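Local coordinates for malonyl CoA-acyl carrier protein transacylase (PDB 3PTW) that probably transfers the malonyl group from coenzyme A to acyl carrier protein, the step that supplies malonyl units for fatty acid synthesis, at residues G12-G17 with L55-E60; I42-L47 with Q63-T68; G93-L98 with E243-Q248; M227-G232 with K251-I256. All blocks are in the same frame, centred on the assembly; numbering follows the deposited sequence.

Contact 1 (G12-G17 with L55-E60); sequences GAQYVG and LLNKTE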
loop_
_atom_site.group_PDB
_atom_site.type_symbol
_atom_site.label_atom_id
_atom_site.label_comp_id
_atom_site.label_asym_id
_atom_site.label_seq_id
_atom_site.Cartn_x
_atom_site.Cartn_y
_atom_site.Cartn_z
ATOM N N GLY A 12 -0.896 5.211 -6.370
ATOM C CA GLY A 12 -0.483 4.918 -7.742
ATOM C C GLY A 12 -1.501 4.128 -8.537
ATOM O O GLY A 12 -1.498 4.170 -9.773
ATOM N N ALA A 13 -2.373 3.407 -7.835
ATOM C CA ALA A 13 -3.460 2.654 -8.477
ATOM C C ALA A 13 -4.795 3.412 -8.567
ATOM O O ALA A 13 -5.776 2.888 -9.106
ATOM C CB ALA A 13 -3.655 1.311 -7.771
ATOM N N GLN A 14 -4.854 4.634 -8.046
ATOM C CA GLN A 14 -6.107 5.404 -8.084
ATOM C C GLN A 14 -6.493 5.802 -9.508
ATOM O O GLN A 14 -5.635 5.961 -10.371
ATOM C CB GLN A 14 -6.033 6.649 -7.184
ATOM C CG GLN A 14 -5.193 7.818 -7.741
ATOM C CD GLN A 14 -3.683 7.628 -7.581
ATOM O OE1 GLN A 14 -3.227 6.659 -6.979
ATOM N NE2 GLN A 14 -2.906 8.563 -8.120
ATOM N N TYR A 15 -7.792 5.954 -9.738
ATOM C CA TYR A 15 -8.320 6.455 -11.011
ATOM C C TYR A 15 -9.725 7.001 -10.800
ATOM O O TYR A 15 -10.449 6.570 -9.883
ATOM C CB TYR A 15 -8.335 5.362 -12.096
ATOM C CG TYR A 15 -9.108 4.095 -11.731
ATOM C CD1 TYR A 15 -10.457 3.928 -12.093
ATOM C CD2 TYR A 15 -8.477 3.056 -11.044
ATOM C CE1 TYR A 15 -11.159 2.755 -11.746
ATOM C CE2 TYR A 15 -9.158 1.894 -10.694
ATOM C CZ TYR A 15 -10.482 1.736 -11.045
ATOM O OH TYR A 15 -11.119 0.558 -10.692
ATOM N N VAL A 16 -10.100 7.957 -11.648
ATOM C CA VAL A 16 -11.428 8.548 -11.606
ATOM C C VAL A 16 -12.468 7.466 -11.874
ATOM O O VAL A 16 -12.368 6.727 -12.851
ATOM C CB VAL A 16 -11.567 9.689 -12.646
ATOM C CG1 VAL A 16 -12.917 10.368 -12.516
ATOM C CG2 VAL A 16 -10.438 10.701 -12.477
ATOM N N GLY A 17 -13.465 7.384 -10.998
ATOM C CA GLY A 17 -14.528 6.387 -11.110
ATOM C C GLY A 17 -14.301 5.152 -10.243
ATOM O O GLY A 17 -15.184 4.314 -10.135
ATOM N N LEU A 55 -7.904 16.595 -7.743
ATOM C CA LEU A 55 -7.171 16.217 -6.519
ATOM C C LEU A 55 -6.678 14.782 -6.460
ATOM O O LEU A 55 -5.770 14.487 -5.686
ATOM C CB LEU A 55 -7.990 16.494 -5.250
ATOM C CG LEU A 55 -8.244 17.909 -4.729
ATOM C CD1 LEU A 55 -7.232 18.937 -5.240
ATOM C CD2 LEU A 55 -9.649 18.301 -5.091
ATOM N N LEU A 56 -7.265 13.892 -7.250
ATOM C CA LEU A 56 -7.005 12.455 -7.068
ATOM C C LEU A 56 -5.530 12.046 -7.118
ATOM O O LEU A 56 -5.136 11.065 -6.479
ATOM C CB LEU A 56 -7.842 11.611 -8.036
ATOM C CG LEU A 56 -8.411 10.290 -7.510
ATOM C CD1 LEU A 56 -8.881 10.361 -6.041
ATOM C CD2 LEU A 56 -9.546 9.830 -8.399
ATOM N N ASN A 57 -4.712 12.799 -7.850
ATOM C CA ASN A 57 -3.270 12.514 -7.904
ATOM C C ASN A 57 -2.432 13.395 -6.969
ATOM O O ASN A 57 -1.196 13.368 -7.016
ATOM C CB ASN A 57 -2.739 12.589 -9.338
ATOM C CG ASN A 57 -3.477 11.661 -10.294
ATOM O OD1 ASN A 57 -3.746 10.495 -9.985
ATOM N ND2 ASN A 57 -3.799 12.179 -11.474
ATOM N N LYS A 58 -3.102 14.169 -6.120
ATOM C CA LYS A 58 -2.429 14.892 -5.041
ATOM C C LYS A 58 -2.441 14.016 -3.781
ATOM O O LYS A 58 -3.505 13.688 -3.259
ATOM C CB LYS A 58 -3.103 16.250 -4.800
ATOM C CG LYS A 58 -2.388 17.479 -5.417
ATOM C CD LYS A 58 -1.801 17.254 -6.827
ATOM C CE LYS A 58 -2.854 17.311 -7.937
ATOM N NZ LYS A 58 -3.449 18.671 -8.093
ATOM N N THR A 59 -1.255 13.645 -3.302
ATOM C CA THR A 59 -1.107 12.603 -2.272
ATOM C C THR A 59 -1.962 12.816 -1.004
ATOM O O THR A 59 -2.598 11.870 -0.509
ATOM C CB THR A 59 0.386 12.334 -1.922
ATOM O OG1 THR A 59 0.835 13.249 -0.913
ATOM C CG2 THR A 59 1.262 12.483 -3.152
ATOM N N GLU A 60 -1.993 14.046 -0.485
ATOM C CA GLU A 60 -2.935 14.387 0.589
ATOM C C GLU A 60 -4.364 13.865 0.340
ATOM O O GLU A 60 -5.036 13.378 1.257
ATOM C CB GLU A 60 -2.978 15.887 0.827
ATOM C CG GLU A 60 -3.869 16.241 2.006
ATOM C CD GLU A 60 -4.030 17.721 2.216
ATOM O OE1 GLU A 60 -3.259 18.497 1.625
ATOM O OE2 GLU A 60 -4.930 18.105 2.992
#
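Gln14 meets Asn57 because its CG sits between the backbone N and the carbonyl carbon (chi1 75°) and the chain then bends (chi2 -78°), taking OE1 back to Gly12 N and NE2 out to Asn57; Asn57, with CG beside its own backbone N, brings its amide up to it. Gln14 NE2 donates to a lone pair of Asn57 OD1 at 2.8 Å in a fairly straight bond. The acceptor lies close to the plane of the Gln14 amide, although the two amide planes are 60° apart. The other end of the glutamine is used as well: Gly12 N donates to Gln14 OE1 at 2.8 Å, so both amide ends are bonded and the rotation of the group is fixed. Glutamine suits this place because one side chain can tie its own loop with the oxygen and the neighbouring turn with the nitrogen. Beside the amides the contact is packing: Gln14 CG and Leu56 CD2 lie against the main-chain oxygens of Leu56 and Tyr15, and Leu56 CD2 also meets Val16 CG2 at 4.3 Å. Leu56 belongs to a type I turn, 55-58, closed by Lys58 N to Leu55 O. This turn leads into helix 59-79, on which Gln14 also touches Thr62 and Ile66; Leu56 packs against Ala65 of that helix and Leu47 of helix 44-49, joining the loop after strand 4-8 to both helices.

Contact 2 (I42-L47 with Q63-T68); sequences IDMEEL and QPAIIT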
loop_
_atom_site.group_PDB
_atom_site.type_symbol
_atom_site.label_atom_id
_atom_site.label_comp_id
_atom_site.label_asym_id
_atom_site.label_seq_id
_atom_site.Cartn_x
_atom_site.Cartn_y
_atom_site.Cartn_z
ATOM N N ILE A 42 -15.640 16.501 3.390
ATOM C CA ILE A 42 -15.505 16.720 1.945
ATOM C C ILE A 42 -16.346 15.692 1.197
ATOM O O ILE A 42 -16.633 14.618 1.723
ATOM C CB ILE A 42 -14.030 16.670 1.449
ATOM C CG1 ILE A 42 -13.064 17.278 2.467
ATOM C CG2 ILE A 42 -13.877 17.427 0.125
ATOM C CD1 ILE A 42 -11.594 17.024 2.134
ATOM N N ASP A 43 -16.739 16.026 -0.028
ATOM C CA ASP A 43 -17.531 15.129 -0.855
ATOM C C ASP A 43 -16.647 14.038 -1.477
ATOM O O ASP A 43 -16.091 14.207 -2.569
ATOM C CB ASP A 43 -18.303 15.918 -1.921
ATOM C CG ASP A 43 -19.427 15.111 -2.554
ATOM O OD1 ASP A 43 -19.318 13.867 -2.647
ATOM O OD2 ASP A 43 -20.428 15.724 -2.969
ATOM N N MET A 44 -16.532 12.918 -0.765
ATOM C CA MET A 44 -15.674 11.812 -1.182
ATOM C C MET A 44 -16.195 11.066 -2.401
ATOM O O MET A 44 -15.414 10.523 -3.177
ATOM C CB MET A 44 -15.434 10.849 -0.016
ATOM C CG MET A 44 -14.605 11.477 1.087
ATOM S SD MET A 44 -13.016 12.076 0.454
ATOM C CE MET A 44 -12.220 10.495 0.094
ATOM N N GLU A 45 -17.515 11.040 -2.560
ATOM C CA GLU A 45 -18.137 10.494 -3.762
ATOM C C GLU A 45 -17.644 11.241 -4.988
ATOM O O GLU A 45 -17.073 10.643 -5.898
ATOM C CB GLU A 45 -19.659 10.587 -3.670
ATOM C CG GLU A 45 -20.261 9.607 -2.687
ATOM C CD GLU A 45 -21.707 9.918 -2.379
ATOM O OE1 GLU A 45 -22.102 9.780 -1.203
ATOM O OE2 GLU A 45 -22.451 10.306 -3.311
ATOM N N GLU A 46 -17.830 12.559 -4.981
ATOM C CA GLU A 46 -17.362 13.417 -6.059
ATOM C C GLU A 46 -15.855 13.279 -6.295
ATOM O O GLU A 46 -15.420 13.192 -7.441
ATOM C CB GLU A 46 -17.746 14.871 -5.773
ATOM C CG GLU A 46 -17.573 15.829 -6.939
ATOM C CD GLU A 46 -18.516 15.563 -8.118
ATOM O OE1 GLU A 46 -19.418 14.688 -8.017
ATOM O OE2 GLU A 46 -18.337 16.243 -9.156
ATOM N N LEU A 47 -15.064 13.243 -5.223
ATOM C CA LEU A 47 -13.609 13.138 -5.362
ATOM C C LEU A 47 -13.227 11.878 -6.132
ATOM O O LEU A 47 -12.401 11.928 -7.043
ATOM C CB LEU A 47 -12.897 13.160 -3.992
ATOM C CG LEU A 47 -11.379 12.893 -3.936
ATOM C CD1 LEU A 47 -10.554 13.871 -4.814
ATOM C CD2 LEU A 47 -10.844 12.899 -2.505
ATOM N N GLN A 63 -4.638 9.526 -0.677
ATOM C CA GLN A 63 -4.571 8.557 0.409
ATOM C C GLN A 63 -5.965 8.263 1.025
ATOM O O GLN A 63 -6.374 7.101 1.044
ATOM C CB GLN A 63 -3.470 8.913 1.437
ATOM C CG GLN A 63 -2.036 8.936 0.834
ATOM C CD GLN A 63 -0.888 8.865 1.863
ATOM O OE1 GLN A 63 -1.093 8.693 3.065
ATOM N NE2 GLN A 63 0.327 9.013 1.376
ATOM N N PRO A 64 -6.721 9.297 1.466
ATOM C CA PRO A 64 -8.076 8.989 1.959
ATOM C C PRO A 64 -9.040 8.563 0.861
ATOM O O PRO A 64 -10.073 7.945 1.151
ATOM C CB PRO A 64 -8.545 10.308 2.569
ATOM C CG PRO A 64 -7.728 11.378 1.848
ATOM C CD PRO A 64 -6.380 10.719 1.662
ATOM N N ALA A 65 -8.736 8.913 -0.382
ATOM C CA ALA A 65 -9.545 8.441 -1.501
ATOM C C ALA A 65 -9.432 6.920 -1.641
ATOM O O ALA A 65 -10.443 6.226 -1.677
ATOM C CB ALA A 65 -9.155 9.144 -2.778
ATOM N N ILE A 66 -8.209 6.413 -1.688
ATOM C CA ILE A 66 -7.955 4.965 -1.796
ATOM C C ILE A 66 -8.440 4.191 -0.568
ATOM O O ILE A 66 -9.083 3.143 -0.695
ATOM C CB ILE A 66 -6.459 4.683 -2.088
ATOM C CG1 ILE A 66 -6.131 5.160 -3.503
ATOM C CG2 ILE A 66 -6.105 3.195 -1.883
ATOM C CD1 ILE A 66 -4.701 5.022 -3.891
ATOM N N ILE A 67 -8.167 4.732 0.615
ATOM C CA ILE A 67 -8.558 4.096 1.866
ATOM C C ILE A 67 -10.072 3.858 1.932
ATOM O O ILE A 67 -10.510 2.786 2.364
ATOM C CB ILE A 67 -8.057 4.908 3.088
ATOM C CG1 ILE A 67 -6.526 4.814 3.202
ATOM C CG2 ILE A 67 -8.747 4.450 4.378
ATOM C CD1 ILE A 67 -5.966 3.402 3.328
ATOM N N THR A 68 -10.840 4.859 1.490
ATOM C CA THR A 68 -12.299 4.786 1.420
ATOM C C THR A 68 -12.751 3.741 0.415
ATOM O O THR A 68 -13.672 2.973 0.678
ATOM C CB THR A 68 -12.933 6.159 0.990
ATOM O OG1 THR A 68 -12.528 7.191 1.901
ATOM C CG2 THR A 68 -14.459 6.069 0.973
#
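Met44 and Ala65 mark the closest backbone approach, 7.0 Å between their CA atoms, where the first turn of helix 44-49 meets helix 59-79 near the kink at Pro64. Met44 spans the interval with its terminal methyl: CG lies beside the backbone N and the chain bends again at chi2 (-57°) and chi3 (-69°), curling CE over the facing helix. Met44 CE is 3.5 Å from Pro64 O, and it also touches Ala65 CA and Thr68 OG1. A flexible, unbranched methionine suits this uneven surface. Leu47, one turn later, puts CD2 4.1 Å from Ala65 CB, and the small alanine lets the helices come near. The polar atoms next to the methyl are already engaged. Thr68 OG1 donates to Pro64 O at 2.7 Å, nearly along the C=O axis, while Thr68 N donates to the same oxygen; Ser36 of helix 27-40 is a further partner of the hydroxyl. At the start of the shorter helix, Asp43 is the N-cap, its OD1 accepting from Glu46 N above the carboxylate plane. This is helix-helix packing in the helical part of the acyltransferase domain: through a buried interface, helix 44-49 lies on helix 59-79 beside helix 27-40, where Met44 touches Ser36 and Pro64 touches Leu40.

Contact 3 (G93-L98 with E243-Q248); sequences GEYSAL and ELLTSQ
Leu245 touches both Tyr95 and Leu98 where helix 93-100 runs nearly antiparallel to helix 241-248, the short segments having axes 12.2 Å apart at 164°. Helix 93-100 follows strand 86-89 and the GxSxG sequence, which fits the nucleophile elbow of the acyltransferase fold. Glutamate, glutamine and tyrosine suit so wide a spacing, because their long chains carry polar groups across it.

The apolar contacts centre on Leu245. Leu245 CD1 meets Leu98 CD1 tip to tip at 3.7 Å. Leu245 CG lies 3.4 Å from Tyr95 OH, approaching the phenol obliquely. A branched leucine can thus serve several partners at once, since CD1 also touches Glu94 OE2.

The polar contacts involve Glu94 and Gln248, which reach from opposite directions. Each has CG anti to the backbone N, and the extended chains bring Gln248 NE2 alongside Glu94, from its CB to its carboxylate; carboxylate and amide planes stand 52° apart. Glu94 OE1 is 3.2 Å from Gln248 NE2, but both groups have other partners: Glu94 bonds to Tyr235 OH and Asn229 N, and Gln248 NE2 donates to Ser91 O. Gln248 also bonds to Arg116 through OE1. Its backbone oxygen bonds to His199 ND1, as in related malonyl transferases, so this pair probably belongs to the active site.

Water completes the bridge. One molecule donates to Glu94 OE2 at 2.6 Å and to Leu244 O. The other lies at the edge of the Tyr95 ring, in its plane, accepting from Tyr95 OH at 2.5 Å while donating to Leu245 O at 2.8 Å and to Gln248 OE1 at 2.7 Å.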
loop_
_atom_site.group_PDB
_atom_site.type_symbol
_atom_site.label_atom_id
_atom_site.label_comp_id
_atom_site.label_asym_id
_atom_site.label_seq_id
_atom_site.Cartn_x
_atom_site.Cartn_y
_atom_site.Cartn_z
ATOM N N GLY A 93 -1.743 0.876 1.829
ATOM C CA GLY A 93 -2.665 -0.240 2.110
ATOM C C GLY A 93 -2.438 -0.929 3.456
ATOM O O GLY A 93 -3.290 -1.706 3.908
ATOM N N GLU A 94 -1.307 -0.635 4.108
ATOM C CA GLU A 94 -1.056 -1.118 5.470
ATOM C C GLU A 94 -2.097 -0.552 6.422
ATOM O O GLU A 94 -2.499 -1.222 7.381
ATOM C CB GLU A 94 0.348 -0.745 5.951
ATOM C CG GLU A 94 0.646 -1.133 7.415
ATOM C CD GLU A 94 2.105 -1.428 7.637
ATOM O OE1 GLU A 94 2.764 -1.936 6.689
ATOM O OE2 GLU A 94 2.598 -1.162 8.758
ATOM N N TYR A 95 -2.563 0.669 6.130
ATOM C CA TYR A 95 -3.664 1.271 6.896
ATOM C C TYR A 95 -4.983 0.521 6.720
ATOM O O TYR A 95 -5.677 0.287 7.697
ATOM C CB TYR A 95 -3.810 2.773 6.610
ATOM C CG TYR A 95 -2.696 3.565 7.255
ATOM C CD1 TYR A 95 -2.852 4.116 8.526
ATOM C CD2 TYR A 95 -1.466 3.732 6.611
ATOM C CE1 TYR A 95 -1.822 4.820 9.135
ATOM C CE2 TYR A 95 -0.425 4.438 7.222
ATOM C CZ TYR A 95 -0.617 4.980 8.477
ATOM O OH TYR A 95 0.397 5.680 9.098
ATOM N N SER A 96 -5.319 0.126 5.492
ATOM C CA SER A 96 -6.547 -0.645 5.267
ATOM C C SER A 96 -6.479 -1.976 6.015
ATOM O O SER A 96 -7.488 -2.478 6.483
ATOM C CB SER A 96 -6.772 -0.941 3.772
ATOM O OG SER A 96 -6.734 0.224 2.956
ATOM N N ALA A 97 -5.291 -2.569 6.071
ATOM C CA ALA A 97 -5.118 -3.823 6.802
ATOM C C ALA A 97 -5.359 -3.597 8.308
ATOM O O ALA A 97 -6.108 -4.354 8.931
ATOM C CB ALA A 97 -3.749 -4.419 6.529
ATOM N N LEU A 98 -4.789 -2.526 8.872
ATOM C CA LEU A 98 -4.967 -2.247 10.307
ATOM C C LEU A 98 -6.408 -1.910 10.693
ATOM O O LEU A 98 -6.829 -2.270 11.781
ATOM C CB LEU A 98 -4.026 -1.151 10.811
ATOM C CG LEU A 98 -2.531 -1.456 10.832
ATOM C CD1 LEU A 98 -1.724 -0.159 11.023
ATOM C CD2 LEU A 98 -2.184 -2.478 11.892
ATOM N N GLU A 243 5.119 3.473 16.249
ATOM C CA GLU A 243 6.510 3.549 15.803
ATOM C C GLU A 243 6.708 2.839 14.475
ATOM O O GLU A 243 7.437 3.326 13.625
ATOM C CB GLU A 243 7.442 2.976 16.866
ATOM C CG GLU A 243 8.851 2.714 16.414
ATOM C CD GLU A 243 9.485 1.594 17.217
ATOM O OE1 GLU A 243 9.699 0.501 16.634
ATOM O OE2 GLU A 243 9.734 1.800 18.435
ATOM N N LEU A 244 6.068 1.683 14.310
ATOM C CA LEU A 244 6.105 0.961 13.034
ATOM C C LEU A 244 5.453 1.753 11.898
ATOM O O LEU A 244 5.801 1.572 10.738
ATOM C CB LEU A 244 5.448 -0.405 13.174
ATOM C CG LEU A 244 6.353 -1.650 13.301
ATOM C CD1 LEU A 244 7.768 -1.382 13.807
ATOM C CD2 LEU A 244 5.678 -2.683 14.160
ATOM N N LEU A 245 4.519 2.628 12.249
ATOM C CA LEU A 245 3.793 3.444 11.268
ATOM C C LEU A 245 4.570 4.740 11.025
ATOM O O LEU A 245 4.596 5.286 9.914
ATOM C CB LEU A 245 2.386 3.736 11.787
ATOM C CG LEU A 245 1.113 3.142 11.171
ATOM C CD1 LEU A 245 1.316 1.855 10.378
ATOM C CD2 LEU A 245 0.040 2.992 12.244
ATOM N N THR A 246 5.229 5.207 12.074
ATOM C CA THR A 246 6.158 6.330 11.980
ATOM C C THR A 246 7.326 5.964 11.062
ATOM O O THR A 246 7.551 6.645 10.067
ATOM C CB THR A 246 6.628 6.745 13.387
ATOM O OG1 THR A 246 5.541 7.409 14.041
ATOM C CG2 THR A 246 7.846 7.671 13.342
ATOM N N SER A 247 8.051 4.895 11.408
ATOM C CA SER A 247 9.135 4.346 10.578
ATOM C C SER A 247 8.774 4.086 9.097
ATOM O O SER A 247 9.595 4.311 8.204
ATOM C CB SER A 247 9.647 3.040 11.197
ATOM O OG SER A 247 10.223 3.275 12.466
ATOM N N GLN A 248 7.549 3.619 8.840
ATOM C CA GLN A 248 7.124 3.193 7.498
ATOM C C GLN A 248 7.366 4.226 6.391
ATOM O O GLN A 248 7.799 3.863 5.281
ATOM C CB GLN A 248 5.642 2.760 7.508
ATOM C CG GLN A 248 5.206 2.015 6.245
ATOM C CD GLN A 248 3.711 2.099 5.984
ATOM O OE1 GLN A 248 3.085 3.156 6.182
ATOM N NE2 GLN A 248 3.132 0.999 5.520
HETATM O O HOH W 1 5.213 -1.005 9.136
HETATM O O HOH W 2 2.619 5.193 7.946
#

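Contact 4 (M227-G232 with K251-I256); sequences MSNVKG and KPVLFI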
loop_
_atom_site.group_PDB
_atom_site.type_symbol
_atom_site.label_atom_id
_atom_site.label_comp_id
_atom_site.label_asym_id
_atom_site.label_seq_id
_atom_site.Cartn_x
_atom_site.Cartn_y
_atom_site.Cartn_z
ATOM N N MET A 227 0.780 -7.784 8.273
ATOM C CA MET A 227 2.213 -7.712 7.994
ATOM C C MET A 227 2.694 -6.267 8.025
ATOM O O MET A 227 2.038 -5.349 7.482
ATOM C CB MET A 227 2.575 -8.369 6.648
ATOM C CG MET A 227 2.202 -9.834 6.534
ATOM S SD MET A 227 3.007 -10.830 7.812
ATOM C CE MET A 227 2.306 -12.450 7.587
ATOM N N SER A 228 3.833 -6.064 8.680
ATOM C CA SER A 228 4.453 -4.751 8.719
ATOM C C SER A 228 5.429 -4.591 7.564
ATOM O O SER A 228 6.320 -5.430 7.387
ATOM C CB SER A 228 5.157 -4.516 10.057
ATOM O OG SER A 228 6.186 -3.522 9.935
ATOM N N ASN A 229 5.244 -3.513 6.792
ATOM C CA ASN A 229 6.154 -3.119 5.715
ATOM C C ASN A 229 7.568 -2.845 6.247
ATOM O O ASN A 229 8.566 -3.145 5.578
ATOM C CB ASN A 229 5.653 -1.848 4.966
ATOM C CG ASN A 229 4.421 -2.085 4.057
ATOM O OD1 ASN A 229 3.754 -1.119 3.664
ATOM N ND2 ASN A 229 4.135 -3.332 3.706
ATOM N N VAL A 230 7.657 -2.249 7.435
ATOM C CA VAL A 230 8.962 -1.945 8.051
ATOM C C VAL A 230 9.698 -3.226 8.452
ATOM O O VAL A 230 10.892 -3.383 8.163
ATOM C CB VAL A 230 8.838 -1.012 9.303
ATOM C CG1 VAL A 230 10.158 -0.958 10.091
ATOM C CG2 VAL A 230 8.441 0.385 8.883
ATOM N N LYS A 231 8.976 -4.121 9.122
ATOM C CA LYS A 231 9.551 -5.339 9.701
ATOM C C LYS A 231 9.830 -6.428 8.663
ATOM O O LYS A 231 10.766 -7.208 8.824
ATOM C CB LYS A 231 8.594 -5.904 10.757
ATOM C CG LYS A 231 8.518 -5.090 12.073
ATOM C CD LYS A 231 7.633 -5.797 13.128
ATOM C CE LYS A 231 8.228 -7.129 13.565
ATOM N NZ LYS A 231 7.353 -7.837 14.527
ATOM N N GLY A 232 9.000 -6.482 7.613
ATOM C CA GLY A 232 8.999 -7.601 6.674
ATOM C C GLY A 232 8.369 -8.845 7.285
ATOM O O GLY A 232 8.697 -9.965 6.899
ATOM N N LYS A 251 11.428 4.500 5.941
ATOM C CA LYS A 251 12.182 3.240 5.833
ATOM C C LYS A 251 11.700 2.399 4.635
ATOM O O LYS A 251 10.609 2.628 4.128
ATOM C CB LYS A 251 12.025 2.405 7.118
ATOM C CG LYS A 251 12.758 2.938 8.352
ATOM C CD LYS A 251 14.202 3.156 8.024
ATOM C CE LYS A 251 15.010 3.777 9.159
ATOM N NZ LYS A 251 16.417 3.772 8.661
ATOM N N PRO A 252 12.496 1.396 4.213
ATOM C CA PRO A 252 12.132 0.527 3.110
ATOM C C PRO A 252 10.802 -0.208 3.326
ATOM O O PRO A 252 10.525 -0.680 4.431
ATOM C CB PRO A 252 13.286 -0.501 3.090
ATOM C CG PRO A 252 14.443 0.252 3.612
ATOM C CD PRO A 252 13.858 1.100 4.703
ATOM N N VAL A 253 10.009 -0.305 2.263
ATOM C CA VAL A 253 8.818 -1.165 2.238
ATOM C C VAL A 253 9.232 -2.581 1.837
ATOM O O VAL A 253 9.487 -2.865 0.661
ATOM C CB VAL A 253 7.737 -0.617 1.288
ATOM C CG1 VAL A 253 6.499 -1.523 1.268
ATOM C CG2 VAL A 253 7.350 0.789 1.709
ATOM N N LEU A 254 9.309 -3.468 2.825
ATOM C CA LEU A 254 9.682 -4.848 2.577
ATOM C C LEU A 254 8.465 -5.664 2.122
ATOM O O LEU A 254 8.104 -6.662 2.764
ATOM C CB LEU A 254 10.330 -5.443 3.834
ATOM C CG LEU A 254 11.824 -5.210 4.089
ATOM C CD1 LEU A 254 12.386 -3.988 3.405
ATOM C CD2 LEU A 254 12.174 -5.177 5.567
ATOM N N PHE A 255 7.828 -5.235 1.026
ATOM C CA PHE A 255 6.644 -5.948 0.498
ATOM C C PHE A 255 6.901 -7.405 0.150
ATOM O O PHE A 255 6.058 -8.267 0.439
ATOM C CB PHE A 255 6.027 -5.260 -0.720
ATOM C CG PHE A 255 4.716 -5.905 -1.181
ATOM C CD1 PHE A 255 3.527 -5.677 -0.478
ATOM C CD2 PHE A 255 4.678 -6.724 -2.308
ATOM C CE1 PHE A 255 2.317 -6.258 -0.891
ATOM C CE2 PHE A 255 3.472 -7.310 -2.734
ATOM C CZ PHE A 255 2.292 -7.070 -2.027
ATOM N N ILE A 256 8.040 -7.682 -0.492
ATOM C CA ILE A 256 8.361 -9.066 -0.857
ATOM C C ILE A 256 8.431 -9.966 0.387
ATOM O O ILE A 256 7.886 -11.076 0.378
ATOM C CB ILE A 256 9.630 -9.212 -1.772
ATOM C CG1 ILE A 256 9.838 -10.688 -2.164
ATOM C CG2 ILE A 256 10.881 -8.659 -1.096
ATOM C CD1 ILE A 256 10.995 -10.950 -3.116
HETATM O O HOH W 3 12.135 -1.589 6.518
#
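Asn229 and Val253 lie side by side and point the same way, with the flat amide of the asparagine against one valine methyl. Val253 CG1 is 3.5 Å from Asn229 CG, and the nearby OD1 and ND2 are only slightly farther from it. CG1 stands anti to the valine backbone N (chi1 180°), which carries this methyl to the amide. The amide's polar ends are engaged elsewhere: OD1 accepts from Ser91 N, and ND2 donates to Gly89 O and Asp258 OD2. Asparagine suits the place because its two ends can serve the turn after strand 86-89 and helix 255-264 together, while valine supplies a compact apolar neighbour. Gly89 and Ser91 belong to the GxSxG sequence, consistent with a nucleophile elbow, so the pair lies directly beside the probable active-site turn. Leu254 approaches the other segment differently, against the backbone of 230-232. Leu254 CD2 is 3.4 Å from Val230 O, and Leu254 CB is 3.8 Å from Gly232 CA. The positive phi of Gly232 (74°) and the close approach of Leu254 suit a residue without a side chain. The two segments are joined by Leu254 N donating to Asn229 O at 2.9 Å. Beside this bond a water donates to Val230 O at 2.7 Å and to Pro252 O at 2.8 Å. Within 227-232, Ser228 OG accepts from Lys231 N at 3.0 Å, forming an ST motif.

Overall arrangement
The four contacts form two touching pairs, joined through helix 59-79. Contacts 1 and 2 share that helix, their centres 9 Å apart, and Leu56 CD1 packs on Ala65 CB at 3.5 Å. From the same helix Ile67 reaches contact 3, its CD1 3.3 Å from Ser96 OG, although the centres of contacts 2 and 3 are 19 Å apart. Contacts 3 and 4 lie 10 Å apart between centres and meet through Glu94 OE1 and Asn229 N, 2.9 Å apart in a probable hydrogen bond. These two flank the GxSxG turn that probably carries the nucleophile. Contacts 1 and 4 lie on opposite sides of the chain's centre, their nearest atoms about 12 Å apart.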